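Local atomic coordinates of neural cell adhesion molecule 1, 140 kDa isoform (Homo sapiens, PDB entry 2E3V), a protein that probably mediates adhesion between cells, as a glycoprotein of the neural cell surface. Residues E44-V48 with G49-W53. Residues are numbered along the deposited sequence; the frame is centred on the assembly and turned at random.
Sequences EWRAV and GEEVW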
loop_
_atom_site.group_PDB
_atom_site.type_symbol
_atom_site.label_atom_id
_atom_site.label_comp_id
_atom_site.label_asym_id
_atom_site.label_seq_id
_atom_site.Cartn_x
_atom_site.Cartn_y
_atom_site.Cartn_z
ATOM N N GLU A 44 1.937 -3.091 -3.762
ATOM C CA GLU A 44 2.915 -3.028 -4.848
ATOM C C GLU A 44 3.168 -1.563 -5.146
ATOM O O GLU A 44 2.252 -0.754 -5.089
ATOM C CB GLU A 44 2.404 -3.741 -6.101
ATOM C CG GLU A 44 2.258 -5.249 -5.935
ATOM C CD GLU A 44 1.730 -5.936 -7.184
ATOM O OE1 GLU A 44 2.286 -6.982 -7.567
ATOM O OE2 GLU A 44 0.759 -5.435 -7.788
ATOM N N TRP A 45 4.414 -1.217 -5.446
ATOM C CA TRP A 45 4.751 0.166 -5.758
ATOM C C TRP A 45 5.858 0.185 -6.806
ATOM O O TRP A 45 6.591 -0.792 -6.974
ATOM C CB TRP A 45 5.147 0.954 -4.497
ATOM C CG TRP A 45 6.364 0.396 -3.811
ATOM C CD1 TRP A 45 7.659 0.824 -3.943
ATOM C CD2 TRP A 45 6.398 -0.723 -2.919
ATOM N NE1 TRP A 45 8.493 0.043 -3.174
ATOM C CE2 TRP A 45 7.742 -0.911 -2.536
ATOM C CE3 TRP A 45 5.415 -1.585 -2.402
ATOM C CZ2 TRP A 45 8.135 -1.930 -1.657
ATOM C CZ3 TRP A 45 5.806 -2.592 -1.525
ATOM C CH2 TRP A 45 7.155 -2.754 -1.165
ATOM N N ARG A 46 5.955 1.294 -7.520
ATOM C CA ARG A 46 6.923 1.418 -8.583
ATOM C C ARG A 46 7.197 2.877 -8.871
ATOM O O ARG A 46 6.265 3.677 -9.039
ATOM C CB ARG A 46 6.394 0.724 -9.834
ATOM C CG ARG A 46 7.345 0.731 -10.992
ATOM C CD ARG A 46 6.716 0.026 -12.171
ATOM N NE ARG A 46 5.577 0.773 -12.708
ATOM C CZ ARG A 46 4.867 0.391 -13.766
ATOM N NH1 ARG A 46 5.171 -0.735 -14.403
ATOM N NH2 ARG A 46 3.858 1.141 -14.190
ATOM N N ALA A 47 8.481 3.210 -8.929
ATOM C CA ALA A 47 8.926 4.564 -9.203
ATOM C C ALA A 47 8.728 4.946 -10.657
ATOM O O ALA A 47 8.735 4.090 -11.557
ATOM C CB ALA A 47 10.398 4.728 -8.830
ATOM N N VAL A 48 8.549 6.244 -10.866
ATOM C CA VAL A 48 8.606 6.839 -12.185
ATOM C C VAL A 48 9.917 6.381 -12.833
ATOM O O VAL A 48 10.990 6.482 -12.226
ATOM C CB VAL A 48 8.559 8.385 -12.066
ATOM C CG1 VAL A 48 9.281 9.068 -13.211
ATOM C CG2 VAL A 48 7.123 8.865 -11.946
ATOM N N GLY A 49 9.812 5.843 -14.044
ATOM C CA GLY A 49 10.978 5.368 -14.783
ATOM C C GLY A 49 11.244 3.876 -14.671
ATOM O O GLY A 49 12.110 3.352 -15.368
ATOM N N GLU A 50 10.511 3.189 -13.797
ATOM C CA GLU A 50 10.699 1.745 -13.613
ATOM C C GLU A 50 9.594 0.934 -14.300
ATOM O O GLU A 50 8.524 1.464 -14.606
ATOM C CB GLU A 50 10.784 1.382 -12.122
ATOM C CG GLU A 50 11.940 2.038 -11.348
ATOM C CD GLU A 50 13.321 1.515 -11.731
ATOM O OE1 GLU A 50 13.448 0.325 -12.106
ATOM O OE2 GLU A 50 14.291 2.303 -11.644
ATOM N N GLU A 51 9.875 -0.343 -14.555
ATOM C CA GLU A 51 8.906 -1.259 -15.155
ATOM C C GLU A 51 8.421 -2.295 -14.146
ATOM O O GLU A 51 7.250 -2.676 -14.151
ATOM C CB GLU A 51 9.492 -1.975 -16.381
ATOM C CG GLU A 51 9.789 -1.079 -17.591
ATOM C CD GLU A 51 8.549 -0.414 -18.187
ATOM O OE1 GLU A 51 8.713 0.583 -18.923
ATOM O OE2 GLU A 51 7.416 -0.879 -17.935
ATOM N N VAL A 52 9.321 -2.730 -13.271
ATOM C CA VAL A 52 9.009 -3.757 -12.287
ATOM C C VAL A 52 8.412 -3.155 -11.011
ATOM O O VAL A 52 8.880 -2.129 -10.504
ATOM C CB VAL A 52 10.253 -4.629 -11.962
ATOM C CG1 VAL A 52 9.916 -5.725 -10.942
ATOM C CG2 VAL A 52 10.816 -5.259 -13.235
ATOM N N TRP A 53 7.359 -3.792 -10.515
ATOM C CA TRP A 53 6.734 -3.399 -9.265
ATOM C C TRP A 53 7.409 -4.110 -8.097
ATOM O O TRP A 53 7.656 -5.317 -8.157
ATOM C CB TRP A 53 5.250 -3.778 -9.267
ATOM C CG TRP A 53 4.440 -3.033 -10.258
ATOM C CD1 TRP A 53 4.350 -3.282 -11.596
ATOM C CD2 TRP A 53 3.583 -1.923 -9.996
ATOM N NE1 TRP A 53 3.501 -2.382 -12.186
ATOM C CE2 TRP A 53 3.013 -1.537 -11.228
ATOM C CE3 TRP A 53 3.246 -1.207 -8.839
ATOM C CZ2 TRP A 53 2.116 -0.471 -11.340
ATOM C CZ3 TRP A 53 2.353 -0.144 -8.949
ATOM C CH2 TRP A 53 1.799 0.212 -10.195
HETATM O O HOH W 1 5.518 -7.712 -7.835
#
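The guanidinium of Arg46 lies over the rim of the Trp53 indole, the two planes tilted by 27°. Trp53 NE1 sits above one guanidinium face, toward its rim, Glu50 O lies over the opposite face, and Glu51 O meets the edge in the plane. From the tryptophan's standpoint, Arg46 NE stands above one indole face near its rim, while Trp45 N is at the ring edge. The aliphatic part of the arginine contributes as well: Arg46 CD rests almost on the normal of the Trp53 five-membered ring, 4.0 Å from its centroid, in a CH-pi contact. CG leaves the backbone anti to N (chi1 -177°) and the chain bends at chi3 (68°), which turns the guanidinium back over the indole. There Arg46 NH1 donates to Glu51 O at 2.9 Å, approaching from above that carbonyl's plane, and this bond limits rotation of the group. The carboxylate of Glu51 adds charge attraction at most, since Glu51 OE2 stays 4.2 Å from Arg46 NH1 and well out of the guanidinium plane, with no N-H aimed at it. Arg83, engaged in a cation-pi interaction with Trp53, also forms a salt bridge with Glu44 OE2. A water donates to Trp53 O and, weakly, to Glu44 OE1. Where the chain reverses, Glu50 N donates to Ala47 O at 3.0 Å, closing a type II beta turn with Gly49 at its third position. Thus a strand residue, Arg46, packs on Trp53 and bonds to Glu51 O within the hairpin loop joining antiparallel strands 38-47 and 54-59 of the fibronectin type III sandwich.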